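Local coordinates for protein sensory rhodopsin transducer (Thermotoga maritima, PDB 1NC7) that is of unknown function but, as a homologue of the Anabaena sensory rhodopsin transducer, probably relays signals through protein partners, and binds magnesium ions, at residues C51-I62 / N108-S116. Numbering follows the deposited sequence.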
ATOM      1  N   CYS D  51       1.399  10.898  -7.509  1.00  3.57           N
ATOM      2  CA  CYS D  51       0.363  11.821  -7.082  1.00  4.76           C
ATOM      3  C   CYS D  51       0.796  12.605  -5.865  1.00  3.01           C
ATOM      4  O   CYS D  51       1.227  12.039  -4.859  1.00  4.57           O
ATOM      5  CB  CYS D  51      -0.923  11.046  -6.826  1.00  3.37           C
ATOM      6  SG  CYS D  51      -1.426  10.129  -8.306  1.00  7.24           S
ATOM      7  N   ILE D  52       0.675  13.925  -5.977  1.00  3.83           N
ATOM      8  CA  ILE D  52       1.090  14.839  -4.927  1.00  5.47           C
ATOM      9  C   ILE D  52      -0.041  15.787  -4.558  1.00  4.36           C
ATOM     10  O   ILE D  52      -0.772  16.260  -5.428  1.00  6.41           O
ATOM     11  CB  ILE D  52       2.282  15.691  -5.409  1.00  7.38           C
ATOM     12  CG1 ILE D  52       3.348  14.791  -6.037  1.00  7.77           C
ATOM     13  CG2 ILE D  52       2.860  16.488  -4.248  1.00  8.62           C
ATOM     14  CD1 ILE D  52       4.481  15.554  -6.703  1.00 11.19           C
HETATM   15  N   MSE D  53      -0.189  16.052  -3.267  1.00  5.06           N
HETATM   16  CA  MSE D  53      -1.215  16.980  -2.818  1.00  4.64           C
HETATM   17  C   MSE D  53      -0.592  18.021  -1.902  1.00  5.29           C
HETATM   18  O   MSE D  53       0.303  17.718  -1.109  1.00  5.18           O
HETATM   19  CB  MSE D  53      -2.356  16.241  -2.106  1.00  6.12           C
HETATM   20  CG  MSE D  53      -1.967  15.503  -0.844  1.00  4.67           C
HETATM   21 SE   MSE D  53      -3.420  14.405  -0.147  0.95 10.37          SE
HETATM   22  CE  MSE D  53      -4.681  15.819   0.235  1.00  7.13           C
ATOM     23  N   ASN D  54      -1.062  19.255  -2.044  1.00  5.16           N
ATOM     24  CA  ASN D  54      -0.583  20.378  -1.252  1.00  6.02           C
ATOM     25  C   ASN D  54      -1.789  21.001  -0.558  1.00  6.06           C
ATOM     26  O   ASN D  54      -2.620  21.630  -1.208  1.00  6.79           O
ATOM     27  CB  ASN D  54       0.089  21.403  -2.171  1.00  5.08           C
ATOM     28  CG  ASN D  54       0.600  22.623  -1.421  1.00  5.22           C
ATOM     29  OD1 ASN D  54       0.597  22.659  -0.193  1.00  7.53           O
ATOM     30  ND2 ASN D  54       1.054  23.627  -2.168  1.00  6.02           N
ATOM     31  N   THR D  55      -1.883  20.813   0.756  1.00  6.95           N
ATOM     32  CA  THR D  55      -2.998  21.358   1.522  1.00  8.85           C
ATOM     33  C   THR D  55      -2.614  22.665   2.201  1.00 11.40           C
ATOM     34  O   THR D  55      -3.402  23.228   2.960  1.00 13.47           O
ATOM     35  CB  THR D  55      -3.461  20.376   2.616  1.00  9.78           C
ATOM     36  OG1 THR D  55      -2.409  20.193   3.574  1.00 11.15           O
ATOM     37  CG2 THR D  55      -3.819  19.025   2.008  1.00 12.00           C
ATOM     38  N   GLY D  56      -1.406  23.145   1.916  1.00 11.10           N
ATOM     39  CA  GLY D  56      -0.920  24.371   2.529  1.00 12.07           C
ATOM     40  C   GLY D  56      -1.293  25.662   1.828  1.00 12.25           C
ATOM     41  O   GLY D  56      -2.011  25.660   0.826  1.00 13.34           O
ATOM     42  N   ASP D  57      -0.784  26.772   2.358  1.00 13.52           N
ATOM     43  CA  ASP D  57      -1.069  28.095   1.815  1.00 15.12           C
ATOM     44  C   ASP D  57       0.017  28.639   0.891  1.00 15.58           C
ATOM     45  O   ASP D  57      -0.097  29.756   0.386  1.00 15.73           O
ATOM     46  CB  ASP D  57      -1.298  29.087   2.957  1.00 18.00           C
ATOM     47  CG  ASP D  57      -2.404  28.648   3.893  1.00 21.78           C
ATOM     48  OD1 ASP D  57      -3.502  28.315   3.399  1.00 23.57           O
ATOM     49  OD2 ASP D  57      -2.178  28.641   5.120  1.00 25.03           O
ATOM     50  N   GLU D  58       1.070  27.860   0.677  1.00 14.03           N
ATOM     51  CA  GLU D  58       2.148  28.288  -0.202  1.00 14.63           C
ATOM     52  C   GLU D  58       2.421  27.246  -1.273  1.00 13.71           C
ATOM     53  O   GLU D  58       2.260  26.045  -1.044  1.00 13.36           O
ATOM     54  CB  GLU D  58       3.424  28.561   0.602  1.00 17.77           C
ATOM     55  CG  GLU D  58       3.335  29.808   1.473  1.00 22.69           C
ATOM     56  CD  GLU D  58       4.622  30.104   2.220  1.00 25.69           C
ATOM     57  OE1 GLU D  58       4.667  31.129   2.937  1.00 25.36           O
ATOM     58  OE2 GLU D  58       5.586  29.319   2.094  1.00 27.16           O
ATOM     59  N   THR D  59       2.822  27.718  -2.448  1.00 12.12           N
ATOM     60  CA  THR D  59       3.127  26.839  -3.566  1.00 11.71           C
ATOM     61  C   THR D  59       4.302  25.938  -3.210  1.00 10.42           C
ATOM     62  O   THR D  59       5.281  26.377  -2.604  1.00 11.53           O
ATOM     63  CB  THR D  59       3.478  27.655  -4.830  1.00 12.70           C
ATOM     64  OG1 THR D  59       2.326  28.395  -5.256  1.00 14.76           O
ATOM     65  CG2 THR D  59       3.933  26.738  -5.958  1.00 13.66           C
ATOM     66  N   ALA D  60       4.195  24.669  -3.585  1.00  9.25           N
ATOM     67  CA  ALA D  60       5.253  23.717  -3.306  1.00  9.65           C
ATOM     68  C   ALA D  60       6.150  23.551  -4.522  1.00  9.20           C
ATOM     69  O   ALA D  60       5.673  23.334  -5.635  1.00 10.22           O
ATOM     70  CB  ALA D  60       4.656  22.370  -2.912  1.00  9.84           C
ATOM     71  N   LYS D  61       7.452  23.688  -4.299  1.00  9.82           N
ATOM     72  CA  LYS D  61       8.444  23.512  -5.351  1.00 10.61           C
ATOM     73  C   LYS D  61       9.077  22.170  -5.014  1.00  9.19           C
ATOM     74  O   LYS D  61       9.706  22.011  -3.964  1.00  9.62           O
ATOM     75  CB  LYS D  61       9.480  24.634  -5.303  1.00 12.20           C
ATOM     76  CG  LYS D  61       8.891  26.014  -5.555  1.00 18.49           C
ATOM     77  CD  LYS D  61       9.953  27.095  -5.461  1.00 22.31           C
ATOM     78  CE  LYS D  61       9.357  28.475  -5.693  1.00 24.87           C
ATOM     79  NZ  LYS D  61      10.387  29.547  -5.580  1.00 27.84           N
ATOM     80  N   ILE D  62       8.900  21.207  -5.905  1.00  9.35           N
ATOM     81  CA  ILE D  62       9.395  19.867  -5.663  1.00  9.34           C
ATOM     82  C   ILE D  62      10.454  19.389  -6.645  1.00  8.50           C
ATOM     83  O   ILE D  62      10.290  19.493  -7.860  1.00  9.27           O
ATOM     84  CB  ILE D  62       8.212  18.879  -5.670  1.00 10.95           C
ATOM     85  CG1 ILE D  62       7.101  19.409  -4.758  1.00 11.86           C
ATOM     86  CG2 ILE D  62       8.657  17.524  -5.174  1.00 12.35           C
ATOM     87  CD1 ILE D  62       5.842  18.581  -4.776  1.00 13.64           C
ATOM     88  N   ASN D 108       9.829  22.049  -0.692  1.00  9.46           N
ATOM     89  CA  ASN D 108      10.180  23.161   0.183  1.00 10.66           C
ATOM     90  C   ASN D 108       9.137  23.304   1.291  1.00 11.23           C
ATOM     91  O   ASN D 108       9.406  23.895   2.337  1.00 12.65           O
ATOM     92  CB  ASN D 108      10.292  24.458  -0.629  1.00 11.74           C
ATOM     93  CG  ASN D 108       8.972  24.889  -1.230  1.00 13.52           C
ATOM     94  OD1 ASN D 108       8.233  24.076  -1.779  1.00 10.74           O
ATOM     95  ND2 ASN D 108       8.674  26.182  -1.142  1.00 17.80           N
ATOM     96  N   VAL D 109       7.948  22.755   1.055  1.00 10.26           N
ATOM     97  CA  VAL D 109       6.864  22.790   2.031  1.00 10.05           C
ATOM     98  C   VAL D 109       6.254  21.395   2.132  1.00  9.23           C
ATOM     99  O   VAL D 109       6.348  20.599   1.197  1.00  9.66           O
ATOM    100  CB  VAL D 109       5.749  23.788   1.636  1.00 11.10           C
ATOM    101  CG1 VAL D 109       6.310  25.202   1.575  1.00 12.27           C
ATOM    102  CG2 VAL D 109       5.135  23.388   0.301  1.00 11.76           C
ATOM    103  N   PRO D 110       5.620  21.081   3.268  1.00  8.68           N
ATOM    104  CA  PRO D 110       5.007  19.763   3.456  1.00  7.08           C
ATOM    105  C   PRO D 110       3.947  19.414   2.413  1.00  7.12           C
ATOM    106  O   PRO D 110       3.107  20.244   2.065  1.00  7.19           O
ATOM    107  CB  PRO D 110       4.409  19.858   4.857  1.00  8.84           C
ATOM    108  CG  PRO D 110       5.323  20.837   5.552  1.00  9.95           C
ATOM    109  CD  PRO D 110       5.507  21.891   4.493  1.00 10.38           C
ATOM    110  N   VAL D 111       4.009  18.182   1.915  1.00  5.41           N
ATOM    111  CA  VAL D 111       3.040  17.672   0.946  1.00  5.73           C
ATOM    112  C   VAL D 111       2.854  16.186   1.241  1.00  4.47           C
ATOM    113  O   VAL D 111       3.499  15.644   2.134  1.00  4.82           O
ATOM    114  CB  VAL D 111       3.534  17.841  -0.517  1.00  4.63           C
ATOM    115  CG1 VAL D 111       3.625  19.318  -0.867  1.00  5.39           C
ATOM    116  CG2 VAL D 111       4.886  17.163  -0.703  1.00  5.64           C
ATOM    117  N   VAL D 112       1.954  15.533   0.512  1.00  4.07           N
ATOM    118  CA  VAL D 112       1.735  14.102   0.703  1.00  4.03           C
ATOM    119  C   VAL D 112       1.808  13.470  -0.676  1.00  3.13           C
ATOM    120  O   VAL D 112       1.308  14.039  -1.651  1.00  3.15           O
ATOM    121  CB  VAL D 112       0.358  13.800   1.333  1.00  3.96           C
ATOM    122  CG1 VAL D 112       0.234  12.303   1.595  1.00  5.78           C
ATOM    123  CG2 VAL D 112       0.199  14.573   2.638  1.00  4.49           C
HETATM  124  N   MSE D 113       2.438  12.302  -0.763  1.00  3.66           N
HETATM  125  CA  MSE D 113       2.588  11.633  -2.051  1.00  3.98           C
HETATM  126  C   MSE D 113       2.229  10.159  -2.051  1.00  3.05           C
HETATM  127  O   MSE D 113       2.376   9.463  -1.042  1.00  3.39           O
HETATM  128  CB  MSE D 113       4.018  11.784  -2.558  1.00  5.78           C
HETATM  129  CG  MSE D 113       4.432  13.214  -2.790  1.00  4.51           C
HETATM  130 SE   MSE D 113       6.125  13.315  -3.689  0.87 12.86          SE
HETATM  131  CE  MSE D 113       6.651  15.063  -3.089  1.00 10.80           C
ATOM    132  N   GLN D 114       1.782   9.695  -3.215  1.00  3.36           N
ATOM    133  CA  GLN D 114       1.382   8.308  -3.429  1.00  3.35           C
ATOM    134  C   GLN D 114       1.804   7.936  -4.847  1.00  4.16           C
ATOM    135  O   GLN D 114       1.707   8.759  -5.756  1.00  6.02           O
ATOM    136  CB  GLN D 114      -0.141   8.195  -3.286  1.00  4.03           C
ATOM    137  CG  GLN D 114      -0.709   6.784  -3.373  1.00  4.99           C
ATOM    138  CD  GLN D 114      -2.211   6.754  -3.116  1.00  5.72           C
ATOM    139  OE1 GLN D 114      -2.781   7.708  -2.583  1.00  4.60           O
ATOM    140  NE2 GLN D 114      -2.857   5.659  -3.490  1.00  3.99           N
ATOM    141  N   LEU D 115       2.279   6.708  -5.039  1.00  4.02           N
ATOM    142  CA  LEU D 115       2.701   6.262  -6.366  1.00  3.65           C
ATOM    143  C   LEU D 115       1.856   5.082  -6.818  1.00  3.30           C
ATOM    144  O   LEU D 115       1.702   4.099  -6.088  1.00  4.03           O
ATOM    145  CB  LEU D 115       4.175   5.842  -6.361  1.00  4.24           C
ATOM    146  CG  LEU D 115       4.760   5.374  -7.702  1.00  5.18           C
ATOM    147  CD1 LEU D 115       4.774   6.538  -8.691  1.00  6.50           C
ATOM    148  CD2 LEU D 115       6.171   4.837  -7.495  1.00  5.79           C
ATOM    149  N   SER D 116       1.317   5.181  -8.027  1.00  4.27           N
ATOM    150  CA  SER D 116       0.489   4.118  -8.571  1.00  3.75           C
ATOM    151  C   SER D 116       0.975   3.719  -9.946  1.00  5.46           C
ATOM    152  O   SER D 116       1.463   4.548 -10.707  1.00  5.94           O
ATOM    153  CB  SER D 116      -0.963   4.578  -8.655  1.00  6.14           C
ATOM    154  OG  SER D 116      -1.409   5.002  -7.384  1.00  5.73           O
TER
HETATM  155  O   HOH W   1       0.404  19.650   2.131  1.00  9.15           O
HETATM  156  O   HOH W   2       7.040  28.366  -2.393  1.00 28.52           O
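I52 and M113 form a non-hydrogen-bonded antiparallel pair whose side chains lie side by side, pointing the same way: I52 CG1 lies 3.8 Å from M113 CG. M113 is a selenomethionine; its chain stays extended beyond CG (chi3 -155°), which carries CE on to I62, met tip to tip at 3.8 Å from I62 CG2. On the reverse face, selenomethionine M53 lies beside V112, with M53 CG 3.6 Å from V112 CB. The backbones are bonded in both directions at M53/V112 and C51/Q114, C51 N to Q114 O being 2.8 Å.

At the corner at N108 and V109 the contact passes to strand 60-62. N108 CG sits between its own backbone N and carbonyl carbon (chi1 65°), bringing OD1 2.7 Å from K61 N; this hydrogen bond is nearly straight at its hydrogen (172°), though K61 N lies above the plane of the N108 side-chain carbonyl. N108 N returns a longer bond to K61 O, and a water links N108 ND2 to T59 O. A60 CB and V109 CG2 are 3.4 Å apart, closer than usual van der Waals contact.

Strand 110-121 thus pairs with 47-54 inside the antiparallel sheet. I62 also packs on strands 74-80 and 101-107, M113 on 28-34 and 101-107; the M53/V112 face meets I103 and P32 of the second subunit.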